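Local coordinates for protein serpin-ZX (Arabidopsis thaliana, PDB 3LE2) that inhibits cysteine proteases such as metacaspase-9, through cleavage of its reactive center loop and covalent binding of the attacker, and restrains programmed cell death, at residues A[53-58]-A[300-305]; A[150-155]-A[170-175]; A[193-198]-A[388-393]; A[234-239]-A[374-379]. All blocks are in the same frame, centred on the assembly; numbering follows the deposited sequence.

Contact 1: residues A[53-58]-A[300-305]; sequences GATKDQ and TSPFSG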
loop_
_atom_site.group_PDB
_atom_site.type_symbol
_atom_site.label_atom_id
_atom_site.label_comp_id
_atom_site.label_asym_id
_atom_site.label_seq_id
_atom_site.Cartn_x
_atom_site.Cartn_y
_atom_site.Cartn_z
ATOM N N GLY A 53 10.269 -1.887 -26.406
ATOM C CA GLY A 53 10.958 -3.137 -26.636
ATOM C C GLY A 53 10.766 -4.067 -25.461
ATOM O O GLY A 53 9.735 -4.032 -24.797
ATOM N N ALA A 54 11.774 -4.891 -25.203
ATOM C CA ALA A 54 11.690 -5.915 -24.176
ATOM C C ALA A 54 11.455 -5.308 -22.794
ATOM O O ALA A 54 11.000 -5.994 -21.877
ATOM C CB ALA A 54 12.944 -6.773 -24.183
ATOM N N THR A 55 11.755 -4.022 -22.650
ATOM C CA THR A 55 11.532 -3.345 -21.383
ATOM C C THR A 55 10.057 -3.015 -21.199
ATOM O O THR A 55 9.451 -3.388 -20.184
ATOM C CB THR A 55 12.413 -2.078 -21.232
ATOM O OG1 THR A 55 13.787 -2.470 -21.205
ATOM C CG2 THR A 55 12.097 -1.340 -19.931
ATOM N N LYS A 56 9.472 -2.323 -22.171
ATOM C CA LYS A 56 8.042 -2.063 -22.107
ATOM C C LYS A 56 7.296 -3.381 -21.846
ATOM O O LYS A 56 6.428 -3.462 -20.967
ATOM C CB LYS A 56 7.549 -1.403 -23.394
ATOM C CG LYS A 56 6.150 -0.814 -23.295
ATOM C CD LYS A 56 5.730 -0.113 -24.585
ATOM C CE LYS A 56 5.727 -1.081 -25.770
ATOM N NZ LYS A 56 5.059 -0.512 -26.976
ATOM N N ASP A 57 7.665 -4.422 -22.591
ATOM C CA ASP A 57 6.978 -5.707 -22.500
ATOM C C ASP A 57 7.114 -6.350 -21.137
ATOM O O ASP A 57 6.158 -6.924 -20.613
ATOM C CB ASP A 57 7.486 -6.668 -23.566
ATOM C CG ASP A 57 7.056 -6.266 -24.952
ATOM O OD1 ASP A 57 6.003 -5.597 -25.070
ATOM O OD2 ASP A 57 7.768 -6.618 -25.917
ATOM N N GLN A 58 8.302 -6.259 -20.559
ATOM C CA GLN A 58 8.535 -6.889 -19.270
ATOM C C GLN A 58 7.705 -6.223 -18.180
ATOM O O GLN A 58 7.229 -6.883 -17.257
ATOM C CB GLN A 58 10.015 -6.871 -18.909
ATOM C CG GLN A 58 10.392 -7.872 -17.853
ATOM C CD GLN A 58 11.828 -7.706 -17.409
ATOM O OE1 GLN A 58 12.661 -8.586 -17.636
ATOM N NE2 GLN A 58 12.132 -6.565 -16.787
ATOM N N THR A 300 13.733 -6.699 -14.002
ATOM C CA THR A 300 15.123 -6.256 -14.045
ATOM C C THR A 300 15.388 -5.190 -15.098
ATOM O O THR A 300 16.284 -4.371 -14.933
ATOM C CB THR A 300 16.053 -7.448 -14.348
ATOM O OG1 THR A 300 15.412 -8.322 -15.295
ATOM C CG2 THR A 300 16.367 -8.227 -13.081
ATOM N N SER A 301 14.618 -5.205 -16.185
ATOM C CA SER A 301 14.950 -4.370 -17.347
ATOM C C SER A 301 14.935 -2.849 -17.114
ATOM O O SER A 301 15.788 -2.132 -17.645
ATOM C CB SER A 301 14.102 -4.732 -18.574
ATOM O OG SER A 301 12.774 -4.257 -18.446
ATOM N N PRO A 302 13.966 -2.346 -16.339
ATOM C CA PRO A 302 13.970 -0.898 -16.075
ATOM C C PRO A 302 15.238 -0.394 -15.384
ATOM O O PRO A 302 15.561 0.779 -15.531
ATOM C CB PRO A 302 12.758 -0.712 -15.164
ATOM C CG PRO A 302 11.840 -1.874 -15.544
ATOM C CD PRO A 302 12.775 -3.012 -15.783
ATOM N N PHE A 303 15.943 -1.270 -14.669
ATOM C CA PHE A 303 17.115 -0.894 -13.872
ATOM C C PHE A 303 18.450 -1.307 -14.496
ATOM O O PHE A 303 19.504 -1.162 -13.882
ATOM C CB PHE A 303 16.979 -1.491 -12.468
ATOM C CG PHE A 303 15.606 -1.338 -11.907
ATOM C CD1 PHE A 303 15.233 -0.160 -11.268
ATOM C CD2 PHE A 303 14.662 -2.339 -12.071
ATOM C CE1 PHE A 303 13.945 0.005 -10.778
ATOM C CE2 PHE A 303 13.373 -2.184 -11.583
ATOM C CZ PHE A 303 13.012 -1.003 -10.935
ATOM N N SER A 304 18.394 -1.824 -15.718
ATOM C CA SER A 304 19.591 -2.251 -16.426
ATOM C C SER A 304 19.844 -1.327 -17.603
ATOM O O SER A 304 18.905 -0.866 -18.253
ATOM C CB SER A 304 19.433 -3.689 -16.924
ATOM O OG SER A 304 20.493 -4.046 -17.792
ATOM N N GLY A 305 21.113 -1.050 -17.874
ATOM C CA GLY A 305 21.461 -0.200 -18.995
ATOM C C GLY A 305 21.166 -0.911 -20.294
ATOM O O GLY A 305 21.023 -0.279 -21.339
#
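T55 and S301 meet where the first turn of helix 54-63 faces a short 3-10 turn, 301-303; their CA atoms lie 5.4 Å apart. Starting from the root of the threonine, T55 CB is 3.6 Å from S301 OG, so the branch point already touches the serine. Both branches lie beside the serine hydroxymethyl: T55 OG1 stands 3.5 Å from S301 CB, and T55 CG2 comes within 3.3 Å of S301 OG, with the ring of P302 next beyond the methyl. The serine puts its oxygen there by setting OG between its own backbone N and carbonyl carbon (chi1 75°), which swings the hydroxyl over T55 CA, again at 3.3 Å from OG. One helical turn later Q58, with an extended side chain, also reaches S301. Its CB sits 3.8 Å from S301 OG, and its terminal amide covers the start of the turn at T300 and S301. The neighbourhood is serpin scaffold far from the reactive bond. F303 leans away from this contact onto S291, L294 and K295 of helix 291-296, and T300 also rests on K295. The turn is thus wedged between helix 54-63 and helix 291-296, and tied by backbone hydrogen bonds of P302 to V324, just before strand 326-335.

Contact 2: residues A[150-155]-A[170-175]; sequences GLITEV and ANALYF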
loop_
_atom_site.group_PDB
_atom_site.type_symbol
_atom_site.label_atom_id
_atom_site.label_comp_id
_atom_site.label_asym_id
_atom_site.label_seq_id
_atom_site.Cartn_x
_atom_site.Cartn_y
_atom_site.Cartn_z
ATOM N N GLY A 150 2.551 18.557 4.655
ATOM C CA GLY A 150 3.350 18.290 5.840
ATOM C C GLY A 150 3.153 16.918 6.468
ATOM O O GLY A 150 3.778 16.601 7.478
ATOM N N LEU A 151 2.294 16.093 5.876
ATOM C CA LEU A 151 1.976 14.799 6.472
ATOM C C LEU A 151 3.145 13.819 6.335
ATOM O O LEU A 151 3.529 13.140 7.297
ATOM C CB LEU A 151 0.684 14.238 5.868
ATOM C CG LEU A 151 -0.542 15.136 6.130
ATOM C CD1 LEU A 151 -1.812 14.760 5.289
ATOM C CD2 LEU A 151 -0.849 15.171 7.626
ATOM N N ILE A 152 3.720 13.765 5.137
ATOM C CA ILE A 152 4.902 12.945 4.902
ATOM C C ILE A 152 6.127 13.833 4.700
ATOM O O ILE A 152 6.075 14.842 3.996
ATOM C CB ILE A 152 4.699 11.984 3.726
ATOM C CG1 ILE A 152 3.633 10.949 4.096
ATOM C CG2 ILE A 152 6.022 11.315 3.363
ATOM C CD1 ILE A 152 3.170 10.128 2.951
ATOM N N THR A 153 7.232 13.445 5.319
ATOM C CA THR A 153 8.272 14.405 5.622
ATOM C C THR A 153 9.637 14.071 5.014
ATOM O O THR A 153 10.419 14.972 4.696
ATOM C CB THR A 153 8.370 14.583 7.156
ATOM O OG1 THR A 153 8.572 15.964 7.469
ATOM C CG2 THR A 153 9.484 13.719 7.755
ATOM N N GLU A 154 9.910 12.785 4.828
ATOM C CA GLU A 154 11.242 12.351 4.417
ATOM C C GLU A 154 11.255 11.102 3.524
ATOM O O GLU A 154 11.715 10.038 3.945
ATOM C CB GLU A 154 12.098 12.101 5.656
ATOM C CG GLU A 154 13.482 11.555 5.358
ATOM C CD GLU A 154 14.455 11.807 6.492
ATOM O OE1 GLU A 154 14.365 12.885 7.121
ATOM O OE2 GLU A 154 15.311 10.933 6.752
ATOM N N VAL A 155 10.782 11.240 2.290
ATOM C CA VAL A 155 10.798 10.122 1.347
ATOM C C VAL A 155 12.202 9.590 1.031
ATOM O O VAL A 155 12.401 8.384 1.017
ATOM C CB VAL A 155 10.048 10.454 0.041
ATOM C CG1 VAL A 155 9.757 9.165 -0.740
ATOM C CG2 VAL A 155 8.750 11.166 0.365
ATOM N N ALA A 170 10.099 9.459 -6.785
ATOM C CA ALA A 170 9.791 9.590 -5.379
ATOM C C ALA A 170 8.293 9.557 -5.259
ATOM O O ALA A 170 7.595 10.325 -5.921
ATOM C CB ALA A 170 10.363 10.885 -4.799
ATOM N N ASN A 171 7.802 8.647 -4.428
ATOM C CA ASN A 171 6.375 8.433 -4.311
ATOM C C ASN A 171 5.971 8.231 -2.857
ATOM O O ASN A 171 6.663 7.557 -2.092
ATOM C CB ASN A 171 5.948 7.243 -5.178
ATOM C CG ASN A 171 4.455 7.011 -5.146
ATOM O OD1 ASN A 171 3.891 6.709 -4.095
ATOM N ND2 ASN A 171 3.799 7.157 -6.298
ATOM N N ALA A 172 4.855 8.831 -2.468
ATOM C CA ALA A 172 4.374 8.685 -1.102
ATOM C C ALA A 172 2.854 8.641 -1.089
ATOM O O ALA A 172 2.199 9.268 -1.912
ATOM C CB ALA A 172 4.889 9.828 -0.229
ATOM N N LEU A 173 2.292 7.883 -0.161
ATOM C CA LEU A 173 0.849 7.859 0.004
ATOM C C LEU A 173 0.535 7.985 1.483
ATOM O O LEU A 173 0.939 7.138 2.287
ATOM C CB LEU A 173 0.225 6.574 -0.581
ATOM C CG LEU A 173 -1.312 6.474 -0.531
ATOM C CD1 LEU A 173 -1.969 7.567 -1.369
ATOM C CD2 LEU A 173 -1.859 5.098 -0.954
ATOM N N TYR A 174 -0.167 9.057 1.840
ATOM C CA TYR A 174 -0.689 9.214 3.193
ATOM C C TYR A 174 -2.180 8.892 3.208
ATOM O O TYR A 174 -2.929 9.308 2.326
ATOM C CB TYR A 174 -0.423 10.629 3.736
ATOM C CG TYR A 174 -1.048 10.914 5.088
ATOM C CD1 TYR A 174 -0.347 10.659 6.263
ATOM C CD2 TYR A 174 -2.340 11.442 5.197
ATOM C CE1 TYR A 174 -0.901 10.926 7.520
ATOM C CE2 TYR A 174 -2.911 11.710 6.455
ATOM C CZ TYR A 174 -2.176 11.446 7.610
ATOM O OH TYR A 174 -2.700 11.690 8.862
ATOM N N PHE A 175 -2.604 8.148 4.217
ATOM C CA PHE A 175 -4.008 7.810 4.394
ATOM C C PHE A 175 -4.325 7.895 5.871
ATOM O O PHE A 175 -3.551 7.435 6.711
ATOM C CB PHE A 175 -4.278 6.394 3.858
ATOM C CG PHE A 175 -5.647 5.822 4.203
ATOM C CD1 PHE A 175 -6.677 5.851 3.286
ATOM C CD2 PHE A 175 -5.867 5.175 5.409
ATOM C CE1 PHE A 175 -7.916 5.295 3.580
ATOM C CE2 PHE A 175 -7.106 4.608 5.705
ATOM C CZ PHE A 175 -8.126 4.674 4.793
#
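From L151 to V155 the loop runs roughly counter to the strand beneath it, its end-to-end direction 152° from that of A170 to Y174, with I152 opposite Y174 and V155 opposite A170. This is the serpin fold's link between helix 129-147 and strand 167-176: the chain leaves the helix and folds back over the very strand it is about to enter. No hydrogen bond joins the two segments; apolar groups do all the work. I152 drops its CD1 into the gap between two strand residues, 3.6 Å from A172 CB and 3.7 Å from Y174 CB, so that one methyl bridges two alternate residues on the same face. V155 splits its branches, CG2 toward the methyl of A172 (4.1 Å between CG2 and CB) and CG1 near N171 O. The small side chains of A170 and A172 let the loop come close. N171 and L173 point to the reverse face, where N171 ND2 bonds to N98 OD1. In this native stressed state strand 167-176 pairs directly with strand 326-335, the place where serpins generally insert the cleaved reactive loop; I152 and V155 also touch K330 there. At the exposed end, Y174 holds its ring up with CG anti to the backbone N (chi1 175°), and L151 lies across one face, its CD1 3.7 Å from the Y174 ring centroid in a CH-pi contact.

Contact 3: residues A[193-198]-A[388-393]; sequences FHLLDG and VVDPLH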
loop_
_atom_site.group_PDB
_atom_site.type_symbol
_atom_site.label_atom_id
_atom_site.label_comp_id
_atom_site.label_asym_id
_atom_site.label_seq_id
_atom_site.Cartn_x
_atom_site.Cartn_y
_atom_site.Cartn_z
ATOM N N PHE A 193 1.736 -9.042 23.708
ATOM C CA PHE A 193 1.906 -9.367 22.298
ATOM C C PHE A 193 3.088 -10.331 22.175
ATOM O O PHE A 193 4.140 -10.119 22.783
ATOM C CB PHE A 193 2.143 -8.096 21.473
ATOM C CG PHE A 193 2.187 -8.334 19.987
ATOM C CD1 PHE A 193 1.051 -8.166 19.208
ATOM C CD2 PHE A 193 3.360 -8.733 19.371
ATOM C CE1 PHE A 193 1.094 -8.392 17.855
ATOM C CE2 PHE A 193 3.407 -8.960 18.014
ATOM C CZ PHE A 193 2.278 -8.794 17.254
ATOM N N HIS A 194 2.916 -11.394 21.405
ATOM C CA HIS A 194 3.959 -12.406 21.295
ATOM C C HIS A 194 4.803 -12.159 20.055
ATOM O O HIS A 194 4.332 -12.337 18.922
ATOM C CB HIS A 194 3.356 -13.827 21.268
ATOM C CG HIS A 194 2.590 -14.178 22.506
ATOM N ND1 HIS A 194 1.314 -13.717 22.749
ATOM C CD2 HIS A 194 2.929 -14.925 23.583
ATOM C CE1 HIS A 194 0.899 -14.165 23.920
ATOM N NE2 HIS A 194 1.858 -14.903 24.445
ATOM N N LEU A 195 6.046 -11.742 20.281
ATOM C CA LEU A 195 6.995 -11.456 19.209
ATOM C C LEU A 195 7.482 -12.740 18.532
ATOM O O LEU A 195 7.493 -13.806 19.140
ATOM C CB LEU A 195 8.186 -10.687 19.770
ATOM C CG LEU A 195 8.333 -9.176 19.580
ATOM C CD1 LEU A 195 7.032 -8.416 19.678
ATOM C CD2 LEU A 195 9.334 -8.641 20.607
ATOM N N LEU A 196 7.884 -12.634 17.271
ATOM C CA LEU A 196 8.407 -13.786 16.539
ATOM C C LEU A 196 9.716 -14.334 17.145
ATOM O O LEU A 196 10.024 -15.521 17.013
ATOM C CB LEU A 196 8.617 -13.427 15.060
ATOM C CG LEU A 196 7.363 -13.168 14.214
ATOM C CD1 LEU A 196 7.719 -12.553 12.852
ATOM C CD2 LEU A 196 6.553 -14.456 14.043
ATOM N N ASP A 197 10.488 -13.472 17.795
ATOM C CA ASP A 197 11.745 -13.914 18.404
ATOM C C ASP A 197 11.532 -14.723 19.692
ATOM O O ASP A 197 12.492 -15.052 20.385
ATOM C CB ASP A 197 12.709 -12.736 18.643
ATOM C CG ASP A 197 12.192 -11.744 19.664
ATOM O OD1 ASP A 197 11.185 -12.045 20.345
ATOM O OD2 ASP A 197 12.800 -10.652 19.786
ATOM N N GLY A 198 10.279 -15.036 20.009
ATOM C CA GLY A 198 9.982 -15.848 21.177
ATOM C C GLY A 198 9.607 -15.072 22.433
ATOM O O GLY A 198 8.983 -15.621 23.339
ATOM N N VAL A 388 2.226 -6.301 10.870
ATOM C CA VAL A 388 2.459 -5.802 12.220
ATOM C C VAL A 388 3.124 -6.929 12.990
ATOM O O VAL A 388 2.486 -7.941 13.303
ATOM C CB VAL A 388 1.133 -5.390 12.910
ATOM C CG1 VAL A 388 1.390 -4.854 14.305
ATOM C CG2 VAL A 388 0.411 -4.340 12.082
ATOM N N VAL A 389 4.422 -6.782 13.240
ATOM C CA VAL A 389 5.179 -7.792 13.981
ATOM C C VAL A 389 5.564 -7.275 15.356
ATOM O O VAL A 389 5.974 -8.045 16.216
ATOM C CB VAL A 389 6.443 -8.269 13.218
ATOM C CG1 VAL A 389 6.051 -9.071 11.969
ATOM C CG2 VAL A 389 7.347 -7.087 12.858
ATOM N N ASP A 390 5.419 -5.972 15.560
ATOM C CA ASP A 390 5.710 -5.352 16.849
ATOM C C ASP A 390 4.956 -4.034 16.977
ATOM O O ASP A 390 5.388 -3.022 16.436
ATOM C CB ASP A 390 7.216 -5.117 16.998
ATOM C CG ASP A 390 7.565 -4.264 18.206
ATOM O OD1 ASP A 390 6.661 -3.908 19.001
ATOM O OD2 ASP A 390 8.755 -3.939 18.353
ATOM N N PRO A 391 3.831 -4.049 17.710
ATOM C CA PRO A 391 2.917 -2.915 17.880
ATOM C C PRO A 391 3.571 -1.752 18.608
ATOM O O PRO A 391 3.060 -0.636 18.528
ATOM C CB PRO A 391 1.826 -3.467 18.793
ATOM C CG PRO A 391 2.092 -4.907 18.944
ATOM C CD PRO A 391 3.506 -5.157 18.617
ATOM N N LEU A 392 4.667 -2.007 19.321
ATOM C CA LEU A 392 5.277 -0.968 20.150
ATOM C C LEU A 392 6.236 -0.089 19.368
ATOM O O LEU A 392 6.741 0.918 19.877
ATOM C CB LEU A 392 6.000 -1.578 21.357
ATOM C CG LEU A 392 5.101 -1.971 22.529
ATOM C CD1 LEU A 392 5.917 -2.439 23.743
ATOM C CD2 LEU A 392 4.219 -0.798 22.892
ATOM N N HIS A 393 6.505 -0.477 18.131
ATOM C CA HIS A 393 7.377 0.323 17.300
ATOM C C HIS A 393 6.712 0.620 15.976
ATOM O O HIS A 393 5.535 0.327 15.783
ATOM C CB HIS A 393 8.720 -0.377 17.101
ATOM C CG HIS A 393 9.521 -0.494 18.358
ATOM N ND1 HIS A 393 9.467 -1.605 19.173
ATOM C CD2 HIS A 393 10.384 0.366 18.948
ATOM C CE1 HIS A 393 10.271 -1.428 20.208
ATOM N NE2 HIS A 393 10.836 -0.240 20.096
ATOM O OXT HIS A 393 7.337 1.173 15.081
HETATM O O HOH W 1 7.616 -10.118 16.101
#
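The CG-CD edge of a proline sits over the face of a phenylalanine: P391 CD is 3.6 Å from the centroid of the F193 ring and only 11° off its normal, a CH-pi contact close to the middle of the face. P391 CG shares that face nearer the rim, 3.4 Å from F193 CD1. F193 lies near the end of strand 189-194, just before the type I turn L195 to G198, which leads into its antiparallel partner strand 200-207; P391 belongs to the C-terminal tail beyond strand 382-388. Next to this contact lies the backbone of V389, whose carbonyl oxygen is closely surrounded. F193 CE2 approaches V389 O obliquely at 3.3 Å, and L195 CD1 also packs near it. The same oxygen accepts a hydrogen bond from a water, 2.6 Å from V389 O, and that water in turn accepts from L196 N. Further out, L196 CD1 touches V389 CG1 across 4.0 Å. Within the tail, D390 pins its own successors: OD1 takes L392 N in an Asx turn, while OD2 receives H393 ND1 at 2.6 Å, on the syn side of the carboxylate but well out of its plane. N32 hydrogen-bonds V389 N and D390 O. The chemistry implies a tail anchored by apolar cover and one bridging water, with a short carboxylate bond that would tend to stabilise a protonated imidazole on the last residue.

Contact 4: residues A[234-239]-A[374-379]; sequences RQFSMY and VTENIT. With ACT (acetate ion), chain C.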
loop_
_atom_site.group_PDB
_atom_site.type_symbol
_atom_site.label_atom_id
_atom_site.label_comp_id
_atom_site.label_asym_id
_atom_site.label_seq_id
_atom_site.Cartn_x
_atom_site.Cartn_y
_atom_site.Cartn_z
ATOM N N ARG A 234 -16.426 5.874 -2.508
ATOM C CA ARG A 234 -15.510 4.777 -2.252
ATOM C C ARG A 234 -15.789 4.149 -0.897
ATOM O O ARG A 234 -16.244 4.818 0.030
ATOM C CB ARG A 234 -14.070 5.259 -2.369
ATOM C CG ARG A 234 -13.779 5.797 -3.760
ATOM C CD ARG A 234 -12.555 6.679 -3.802
ATOM N NE ARG A 234 -12.631 7.784 -2.856
ATOM C CZ ARG A 234 -11.576 8.509 -2.507
ATOM N NH1 ARG A 234 -10.397 8.225 -3.035
ATOM N NH2 ARG A 234 -11.691 9.506 -1.640
ATOM N N GLN A 235 -15.556 2.850 -0.801
ATOM C CA GLN A 235 -15.688 2.158 0.468
ATOM C C GLN A 235 -14.355 1.520 0.845
ATOM O O GLN A 235 -13.948 0.510 0.264
ATOM C CB GLN A 235 -16.789 1.091 0.410
ATOM C CG GLN A 235 -16.864 0.246 1.700
ATOM C CD GLN A 235 -17.125 1.097 2.941
ATOM O OE1 GLN A 235 -16.267 1.239 3.822
ATOM N NE2 GLN A 235 -18.318 1.680 3.007
ATOM N N PHE A 236 -13.676 2.107 1.821
ATOM C CA PHE A 236 -12.394 1.574 2.252
ATOM C C PHE A 236 -12.600 0.674 3.451
ATOM O O PHE A 236 -13.482 0.915 4.267
ATOM C CB PHE A 236 -11.448 2.709 2.639
ATOM C CG PHE A 236 -11.119 3.645 1.512
ATOM C CD1 PHE A 236 -11.794 4.849 1.373
ATOM C CD2 PHE A 236 -10.124 3.327 0.601
ATOM C CE1 PHE A 236 -11.491 5.713 0.341
ATOM C CE2 PHE A 236 -9.802 4.196 -0.434
ATOM C CZ PHE A 236 -10.484 5.389 -0.564
ATOM N N SER A 237 -11.785 -0.366 3.550
ATOM C CA SER A 237 -11.736 -1.201 4.750
ATOM C C SER A 237 -10.299 -1.635 5.018
ATOM O O SER A 237 -9.442 -1.605 4.126
ATOM C CB SER A 237 -12.623 -2.441 4.599
ATOM O OG SER A 237 -13.929 -2.075 4.214
ATOM N N MET A 238 -10.040 -2.038 6.250
ATOM C CA MET A 238 -8.757 -2.630 6.592
ATOM C C MET A 238 -9.017 -4.071 6.969
ATOM O O MET A 238 -9.962 -4.378 7.697
ATOM C CB MET A 238 -8.048 -1.871 7.738
ATOM C CG MET A 238 -6.750 -2.548 8.229
ATOM S SD MET A 238 -5.889 -1.669 9.551
ATOM C CE MET A 238 -5.077 -0.373 8.607
ATOM N N TYR A 239 -8.190 -4.959 6.446
ATOM C CA TYR A 239 -8.337 -6.365 6.725
ATOM C C TYR A 239 -7.134 -6.859 7.504
ATOM O O TYR A 239 -5.986 -6.457 7.230
ATOM C CB TYR A 239 -8.523 -7.149 5.418
ATOM C CG TYR A 239 -9.818 -6.782 4.722
ATOM C CD1 TYR A 239 -11.036 -7.303 5.150
ATOM C CD2 TYR A 239 -9.821 -5.883 3.670
ATOM C CE1 TYR A 239 -12.226 -6.936 4.537
ATOM C CE2 TYR A 239 -10.988 -5.527 3.046
ATOM C CZ TYR A 239 -12.191 -6.053 3.476
ATOM O OH TYR A 239 -13.338 -5.671 2.826
ATOM N N VAL A 374 -5.306 -2.806 3.094
ATOM C CA VAL A 374 -6.296 -1.745 2.997
ATOM C C VAL A 374 -6.743 -1.688 1.553
ATOM O O VAL A 374 -5.926 -1.526 0.657
ATOM C CB VAL A 374 -5.757 -0.357 3.431
ATOM C CG1 VAL A 374 -6.766 0.743 3.071
ATOM C CG2 VAL A 374 -5.444 -0.330 4.930
ATOM N N THR A 375 -8.043 -1.844 1.331
ATOM C CA THR A 375 -8.556 -1.895 -0.022
ATOM C C THR A 375 -9.744 -0.989 -0.193
ATOM O O THR A 375 -10.466 -0.675 0.758
ATOM C CB THR A 375 -9.080 -3.287 -0.373
ATOM O OG1 THR A 375 -10.270 -3.523 0.384
ATOM C CG2 THR A 375 -8.061 -4.349 -0.030
ATOM N N GLU A 376 -9.953 -0.598 -1.439
ATOM C CA GLU A 376 -11.146 0.109 -1.805
ATOM C C GLU A 376 -12.046 -0.980 -2.389
ATOM O O GLU A 376 -11.694 -1.646 -3.372
ATOM C CB GLU A 376 -10.806 1.238 -2.785
ATOM C CG GLU A 376 -11.919 2.259 -2.973
ATOM C CD GLU A 376 -13.122 1.665 -3.695
ATOM O OE1 GLU A 376 -12.941 1.224 -4.851
ATOM O OE2 GLU A 376 -14.231 1.620 -3.105
ATOM N N ASN A 377 -13.188 -1.189 -1.742
ATOM C CA ASN A 377 -14.057 -2.332 -2.041
ATOM C C ASN A 377 -14.813 -2.283 -3.379
ATOM O O ASN A 377 -15.091 -3.325 -3.961
ATOM C CB ASN A 377 -15.027 -2.591 -0.872
ATOM C CG ASN A 377 -14.301 -3.058 0.420
ATOM O OD1 ASN A 377 -13.562 -4.054 0.417
ATOM N ND2 ASN A 377 -14.531 -2.342 1.526
ATOM N N ILE A 378 -15.141 -1.092 -3.875
ATOM C CA ILE A 378 -15.855 -0.989 -5.152
ATOM C C ILE A 378 -14.997 -1.469 -6.324
ATOM O O ILE A 378 -15.454 -2.241 -7.176
ATOM C CB ILE A 378 -16.300 0.455 -5.482
ATOM C CG1 ILE A 378 -17.095 1.091 -4.332
ATOM C CG2 ILE A 378 -17.051 0.483 -6.815
ATOM C CD1 ILE A 378 -18.203 0.249 -3.786
ATOM N N THR A 379 -13.751 -1.009 -6.368
ATOM C CA THR A 379 -12.854 -1.368 -7.460
ATOM C C THR A 379 -12.015 -2.596 -7.129
ATOM O O THR A 379 -11.401 -3.190 -8.016
ATOM C CB THR A 379 -11.876 -0.226 -7.762
ATOM O OG1 THR A 379 -11.071 -0.000 -6.605
ATOM C CG2 THR A 379 -12.627 1.052 -8.098
HETATM C C ACT C . -15.948 -5.822 4.992
HETATM O O ACT C . -15.507 -4.728 5.444
HETATM O OXT ACT C . -15.330 -6.862 5.329
HETATM C CH3 ACT C . -17.157 -5.890 4.101
#
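S237 and T375 form an antiparallel hydrogen-bonded pair, S237 N giving to T375 O and T375 N to S237 O, each at 3.1 Å. F236 with E376 and M238 with V374 are the flanking non-hydrogen-bonded pairs, and N377 N prolongs the pairing with a nearly straight bond to Q235 O (2.7 Å).

Among polar side chains, E376 uses both carboxylate oxygens. OE2 offers its anti lone pair to Q235 N at 2.9 Å and is met from above its plane by I378 N; OE1 takes T379 N and T379 OG1. The four bonds fix the carboxylate and shape the turn that leaves the strand. On the face of S237 and T375, the amide of N377 is held at both ends: ND2 donates in its own plane to S237 OG (2.8 Å), and OD1 accepts from Y239 OH (2.9 Å). N377 is a predicted N-glycosylation site, but it carries no sugar here. An acetate, probably from the crystallisation liquor, lies at the edge of the Y239 ring beside S237.

Apolar contacts fill the other face. E376, bent at its second torsion (chi2 -68°), lays CG over the F236 ring, 4.3 Å from the centroid, as a CH-pi contact. M238 CE reaches V374 CG2 at 3.7 Å.

This is the antiparallel pairing of strands 236-243 and 370-376 in sheet B of the serpin fold, with strand 382-388 next in line.

How the contacts relate
Contacts 2 and 4 are the pair that touch: F175 CE1 of contact 2 packs 4.2 Å from F236 CG of contact 4, although their centres are about 21 Å apart. Contact 3 lies about 7 Å from contact 4 at the nearest atoms, and the chain loop it closes encloses contact 4. Contact 1 stands apart, with its centre about 32 Å from that of contact 4, on the opposite side of the chain's centre, and about 39 Å from that of contact 3. Along the chain, contact 2 is nested in the loop closed by contact 1. All four are scaffold contacts away from the reactive bond R353-G354; the acetate belongs to contact 4 alone.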